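Putative uncharacterized protein (Vibrio cholerae, PDB 4G7X) is the N-terminal domain of a phage CTXphi minor coat protein pIII, which probably binds the host TolA protein during infection of Vibrio cholerae. Local coordinates at residues C14-F28 and D63-Q75. Residues are numbered along the deposited sequence; the frame is centred on the assembly and turned at random. Where two conformers were deposited one is given.
Unlike the reference sequence in segment 63-75: T74 (reference Ser).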
loop_
_atom_site.group_PDB
_atom_site.type_symbol
_atom_site.label_atom_id
_atom_site.label_comp_id
_atom_site.label_asym_id
_atom_site.label_seq_id
_atom_site.Cartn_x
_atom_site.Cartn_y
_atom_site.Cartn_z
ATOM N N CYS A 14 -0.239 -5.703 14.949
ATOM C CA CYS A 14 -1.609 -6.238 15.038
ATOM C C CYS A 14 -2.464 -5.588 16.129
ATOM O O CYS A 14 -2.813 -6.227 17.130
ATOM C CB CYS A 14 -1.591 -7.761 15.197
ATOM S SG CYS A 14 -3.165 -8.567 14.807
ATOM N N ASP A 15 -2.835 -4.334 15.886
ATOM C CA ASP A 15 -3.633 -3.535 16.808
ATOM C C ASP A 15 -4.630 -2.715 15.992
ATOM O O ASP A 15 -4.237 -2.096 15.007
ATOM C CB ASP A 15 -2.711 -2.610 17.607
ATOM C CG ASP A 15 -3.471 -1.598 18.451
ATOM O OD1 ASP A 15 -4.509 -1.960 19.041
ATOM O OD2 ASP A 15 -3.011 -0.441 18.542
ATOM N N PRO A 16 -5.924 -2.717 16.380
ATOM C CA PRO A 16 -6.939 -1.969 15.619
ATOM C C PRO A 16 -6.659 -0.470 15.495
ATOM O O PRO A 16 -7.140 0.167 14.558
ATOM C CB PRO A 16 -8.229 -2.199 16.422
ATOM C CG PRO A 16 -7.774 -2.622 17.774
ATOM C CD PRO A 16 -6.534 -3.419 17.527
ATOM N N ASN A 17 -5.880 0.073 16.428
ATOM C CA ASN A 17 -5.535 1.494 16.424
ATOM C C ASN A 17 -4.227 1.829 15.699
ATOM O O ASN A 17 -3.748 2.964 15.764
ATOM C CB ASN A 17 -5.519 2.047 17.853
ATOM C CG ASN A 17 -6.886 2.000 18.513
ATOM O OD1 ASN A 17 -7.025 1.509 19.631
ATOM N ND2 ASN A 17 -7.902 2.508 17.823
ATOM N N THR A 18 -3.659 0.847 15.001
ATOM C CA THR A 18 -2.509 1.091 14.124
ATOM C C THR A 18 -2.823 2.188 13.106
ATOM O O THR A 18 -3.976 2.379 12.730
ATOM C CB THR A 18 -2.080 -0.189 13.367
ATOM O OG1 THR A 18 -0.883 0.068 12.623
ATOM C CG2 THR A 18 -3.166 -0.642 12.397
ATOM N N THR A 19 -1.796 2.901 12.662
ATOM C CA THR A 19 -1.970 3.858 11.570
ATOM C C THR A 19 -1.419 3.288 10.260
ATOM O O THR A 19 -1.284 4.005 9.269
ATOM C CB THR A 19 -1.317 5.217 11.885
ATOM O OG1 THR A 19 0.088 5.032 12.055
ATOM C CG2 THR A 19 -1.912 5.817 13.159
ATOM N N THR A 20 -1.116 1.990 10.270
ATOM C CA THR A 20 -0.662 1.275 9.074
ATOM C C THR A 20 -1.812 0.508 8.414
ATOM O O THR A 20 -2.547 -0.231 9.079
ATOM C CB THR A 20 0.497 0.306 9.396
ATOM O OG1 THR A 20 1.572 1.025 10.014
ATOM C CG2 THR A 20 1.023 -0.372 8.128
ATOM N N SER A 21 -1.957 0.708 7.106
ATOM C CA SER A 21 -2.892 -0.046 6.284
ATOM C C SER A 21 -2.115 -0.971 5.359
ATOM O O SER A 21 -1.115 -0.561 4.776
ATOM C CB SER A 21 -3.716 0.913 5.439
ATOM O OG SER A 21 -4.503 1.763 6.252
ATOM N N HIS A 22 -2.573 -2.213 5.219
ATOM C CA HIS A 22 -1.918 -3.182 4.341
ATOM C C HIS A 22 -2.670 -3.369 3.061
ATOM O O HIS A 22 -3.882 -3.573 3.076
ATOM C CB HIS A 22 -1.776 -4.524 5.049
ATOM C CG HIS A 22 -0.582 -4.597 5.953
ATOM N ND1 HIS A 22 -0.574 -4.060 7.186
ATOM C CD2 HIS A 22 0.681 -5.144 5.751
ATOM C CE1 HIS A 22 0.632 -4.260 7.749
ATOM N NE2 HIS A 22 1.396 -4.925 6.873
ATOM N N GLN A 23 -1.965 -3.296 1.938
ATOM C CA GLN A 23 -2.576 -3.644 0.658
ATOM C C GLN A 23 -2.433 -5.139 0.433
ATOM O O GLN A 23 -1.335 -5.685 0.541
ATOM C CB GLN A 23 -1.948 -2.884 -0.509
ATOM C CG GLN A 23 -2.387 -3.424 -1.866
ATOM C CD GLN A 23 -2.133 -2.451 -2.994
ATOM O OE1 GLN A 23 -2.668 -1.343 -3.008
ATOM N NE2 GLN A 23 -1.313 -2.863 -3.952
ATOM N N LEU A 24 -3.547 -5.792 0.123
ATOM C CA LEU A 24 -3.541 -7.210 -0.212
ATOM C C LEU A 24 -4.032 -7.405 -1.632
ATOM O O LEU A 24 -4.939 -6.695 -2.078
ATOM C CB LEU A 24 -4.412 -8.002 0.766
ATOM C CG LEU A 24 -3.968 -7.993 2.233
ATOM C CD1 LEU A 24 -4.958 -8.791 3.059
ATOM C CD2 LEU A 24 -2.561 -8.545 2.398
ATOM N N LEU A 25 -3.433 -8.373 -2.325
ATOM C CA LEU A 25 -3.772 -8.690 -3.711
ATOM C C LEU A 25 -4.583 -9.968 -3.810
ATOM O O LEU A 25 -4.331 -10.936 -3.086
ATOM C CB LEU A 25 -2.504 -8.842 -4.552
ATOM C CG LEU A 25 -1.528 -7.668 -4.530
ATOM C CD1 LEU A 25 -0.270 -8.034 -5.302
ATOM C CD2 LEU A 25 -2.151 -6.386 -5.061
ATOM N N PHE A 26 -5.549 -9.975 -4.722
ATOM C CA PHE A 26 -6.402 -11.141 -4.941
ATOM C C PHE A 26 -6.580 -11.364 -6.429
ATOM O O PHE A 26 -6.234 -10.504 -7.249
ATOM C CB PHE A 26 -7.769 -10.954 -4.271
ATOM C CG PHE A 26 -7.682 -10.645 -2.806
ATOM C CD1 PHE A 26 -7.577 -11.672 -1.874
ATOM C CD2 PHE A 26 -7.666 -9.328 -2.360
ATOM C CE1 PHE A 26 -7.477 -11.392 -0.520
ATOM C CE2 PHE A 26 -7.561 -9.040 -1.007
ATOM C CZ PHE A 26 -7.468 -10.072 -0.086
ATOM N N GLY A 27 -7.128 -12.522 -6.776
ATOM C CA GLY A 27 -7.434 -12.820 -8.161
ATOM C C GLY A 27 -8.490 -11.903 -8.744
ATOM O O GLY A 27 -9.332 -11.356 -8.025
ATOM N N PHE A 28 -8.434 -11.726 -10.059
ATOM C CA PHE A 28 -9.416 -10.936 -10.780
ATOM C C PHE A 28 -10.811 -11.513 -10.556
ATOM O O PHE A 28 -10.977 -12.734 -10.447
ATOM C CB PHE A 28 -9.061 -10.954 -12.264
ATOM C CG PHE A 28 -9.679 -9.844 -13.063
ATOM C CD1 PHE A 28 -10.566 -10.135 -14.095
ATOM C CD2 PHE A 28 -9.361 -8.508 -12.807
ATOM C CE1 PHE A 28 -11.132 -9.118 -14.850
ATOM C CE2 PHE A 28 -9.927 -7.487 -13.557
ATOM C CZ PHE A 28 -10.815 -7.794 -14.581
ATOM N N ASP A 63 -4.173 -9.368 -14.392
ATOM C CA ASP A 63 -5.547 -9.164 -13.944
ATOM C C ASP A 63 -5.630 -9.505 -12.469
ATOM O O ASP A 63 -5.352 -10.633 -12.064
ATOM C CB ASP A 63 -6.511 -10.055 -14.736
ATOM C CG ASP A 63 -6.488 -9.776 -16.230
ATOM O OD1 ASP A 63 -7.125 -10.545 -16.980
ATOM O OD2 ASP A 63 -5.838 -8.804 -16.662
ATOM N N TYR A 64 -6.010 -8.524 -11.658
ATOM C CA TYR A 64 -5.999 -8.707 -10.215
ATOM C C TYR A 64 -6.903 -7.709 -9.519
ATOM O O TYR A 64 -7.374 -6.752 -10.135
ATOM C CB TYR A 64 -4.564 -8.606 -9.672
ATOM C CG TYR A 64 -3.959 -7.215 -9.684
ATOM C CD1 TYR A 64 -3.862 -6.473 -8.506
ATOM C CD2 TYR A 64 -3.457 -6.652 -10.865
ATOM C CE1 TYR A 64 -3.298 -5.207 -8.503
ATOM C CE2 TYR A 64 -2.894 -5.384 -10.872
ATOM C CZ TYR A 64 -2.817 -4.672 -9.686
ATOM O OH TYR A 64 -2.255 -3.416 -9.671
ATOM N N CYS A 65 -7.138 -7.956 -8.235
ATOM C CA CYS A 65 -7.837 -7.010 -7.372
ATOM C C CYS A 65 -6.966 -6.661 -6.172
ATOM O O CYS A 65 -6.076 -7.427 -5.784
ATOM C CB CYS A 65 -9.171 -7.584 -6.885
ATOM S SG CYS A 65 -10.308 -8.106 -8.188
ATOM N N LYS A 66 -7.227 -5.498 -5.591
ATOM C CA LYS A 66 -6.489 -5.036 -4.424
ATOM C C LYS A 66 -7.433 -4.357 -3.452
ATOM O O LYS A 66 -8.402 -3.711 -3.856
ATOM C CB LYS A 66 -5.345 -4.088 -4.817
ATOM C CG LYS A 66 -5.780 -2.841 -5.573
ATOM C CD LYS A 66 -4.596 -1.941 -5.903
ATOM C CE LYS A 66 -5.016 -0.793 -6.805
ATOM N NZ LYS A 66 -3.904 0.167 -7.066
ATOM N N GLY A 67 -7.132 -4.511 -2.170
ATOM C CA GLY A 67 -7.864 -3.831 -1.105
ATOM C C GLY A 67 -6.921 -3.332 -0.029
ATOM O O GLY A 67 -5.788 -3.820 0.083
ATOM N N LEU A 68 -7.375 -2.338 0.739
ATOM C CA LEU A 68 -6.657 -1.859 1.924
ATOM C C LEU A 68 -7.278 -2.453 3.173
ATOM O O LEU A 68 -8.503 -2.477 3.306
ATOM C CB LEU A 68 -6.694 -0.334 2.024
ATOM C CG LEU A 68 -5.712 0.471 1.174
ATOM C CD1 LEU A 68 -5.690 1.920 1.637
ATOM C CD2 LEU A 68 -4.316 -0.131 1.233
ATOM N N TYR A 69 -6.424 -2.916 4.085
ATOM C CA TYR A 69 -6.839 -3.679 5.269
ATOM C C TYR A 69 -6.172 -3.204 6.549
ATOM O O TYR A 69 -4.999 -2.817 6.539
ATOM C CB TYR A 69 -6.517 -5.176 5.059
ATOM C CG TYR A 69 -7.362 -5.794 3.972
ATOM C CD1 TYR A 69 -8.523 -6.498 4.279
ATOM C CD2 TYR A 69 -7.021 -5.638 2.626
ATOM C CE1 TYR A 69 -9.325 -7.031 3.277
ATOM C CE2 TYR A 69 -7.816 -6.166 1.620
ATOM C CZ TYR A 69 -8.964 -6.861 1.945
ATOM O OH TYR A 69 -9.766 -7.359 0.933
ATOM N N LYS A 70 -6.924 -3.242 7.645
ATOM C CA LYS A 70 -6.395 -2.934 8.972
ATOM C C LYS A 70 -6.859 -3.985 9.978
ATOM O O LYS A 70 -7.913 -4.594 9.786
ATOM C CB LYS A 70 -6.825 -1.532 9.414
ATOM C CG LYS A 70 -6.034 -0.418 8.747
ATOM C CD LYS A 70 -6.546 0.958 9.141
ATOM C CE LYS A 70 -6.176 1.298 10.572
ATOM N NZ LYS A 70 -6.267 2.766 10.814
ATOM N N PRO A 71 -6.073 -4.210 11.051
ATOM C CA PRO A 71 -6.453 -5.210 12.065
ATOM C C PRO A 71 -7.782 -4.912 12.737
ATOM O O PRO A 71 -8.099 -3.743 13.004
ATOM C CB PRO A 71 -5.330 -5.108 13.105
ATOM C CG PRO A 71 -4.170 -4.560 12.360
ATOM C CD PRO A 71 -4.756 -3.611 11.353
ATOM N N ARG A 72 -8.559 -5.961 13.001
ATOM C CA ARG A 72 -9.788 -5.812 13.769
ATOM C C ARG A 72 -9.446 -5.910 15.251
ATOM O O ARG A 72 -8.313 -6.238 15.611
ATOM C CB ARG A 72 -10.834 -6.858 13.368
ATOM C CG ARG A 72 -10.483 -8.282 13.758
ATOM C CD ARG A 72 -11.707 -9.190 13.751
ATOM N NE ARG A 72 -12.275 -9.341 12.415
ATOM C CZ ARG A 72 -13.187 -10.249 12.088
ATOM N NH1 ARG A 72 -13.640 -11.098 13.000
ATOM N NH2 ARG A 72 -13.643 -10.314 10.846
ATOM N N PHE A 73 -10.425 -5.611 16.099
ATOM C CA PHE A 73 -10.249 -5.663 17.546
ATOM C C PHE A 73 -9.961 -7.075 18.064
ATOM O O PHE A 73 -9.026 -7.275 18.831
ATOM C CB PHE A 73 -11.488 -5.066 18.223
ATOM C CG PHE A 73 -11.467 -5.132 19.723
ATOM C CD1 PHE A 73 -10.594 -4.336 20.465
ATOM C CD2 PHE A 73 -12.345 -5.971 20.402
ATOM C CE1 PHE A 73 -10.587 -4.392 21.854
ATOM C CE2 PHE A 73 -12.348 -6.025 21.788
ATOM C CZ PHE A 73 -11.469 -5.237 22.514
ATOM N N THR A 74 -10.753 -8.048 17.624
ATOM C CA THR A 74 -10.607 -9.425 18.093
ATOM C C THR A 74 -9.471 -10.135 17.371
ATOM O O THR A 74 -9.459 -10.219 16.143
ATOM C CB THR A 74 -11.911 -10.212 17.886
ATOM O OG1 THR A 74 -12.968 -9.571 18.605
ATOM C CG2 THR A 74 -11.766 -11.652 18.368
ATOM N N GLN A 75 -8.513 -10.633 18.148
ATOM C CA GLN A 75 -7.376 -11.376 17.618
ATOM C C GLN A 75 -7.238 -12.722 18.321
ATOM O O GLN A 75 -7.763 -12.909 19.428
ATOM C CB GLN A 75 -6.093 -10.546 17.752
ATOM C CG GLN A 75 -6.129 -9.229 16.980
ATOM C CD GLN A 75 -6.256 -9.426 15.476
ATOM O OE1 GLN A 75 -5.836 -10.449 14.932
ATOM N NE2 GLN A 75 -6.830 -8.440 14.796
#
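Y69 meets L24 and F26 on one face of an antiparallel pair formed by strands 20-27 and 64-71. The L24 methyl CD1 lies over the phenol ring, 4.0 Å from its centroid, while F26 CE2 approaches Y69 OH at 3.4 Å, the two ring planes 60° apart. G67, between C65 and Y69, carries no side chain, and the Y69 ring runs back along the strand over it (chi1 -67°). The Y69 hydroxyl is hydrogen-bonded to the V33 backbone, which fixes the end of the phenol. Six backbone hydrogen bonds link H22 with Y69, L24 with G67 and F26 with C65. On the other face K66 CD lies 3.5 Å from Q23 OE1, and the K66 ammonium goes on to the backbone of the partner protein. In one of its two modelled conformers K70 bends at chi3 (73°) and NZ reaches T18 O at 3.0 Å, while T18 CG2 packs on P71 CD at 3.5 Å. At the far end D63 CB lies off-centre over the F28 ring. Disulfides C14-C41 and C65-C56 tie both segments to neighbouring strands. T20 to H22 pair with a strand of the other protein. The contact thus joins an apolar, aromatic face to a polar backbone ladder.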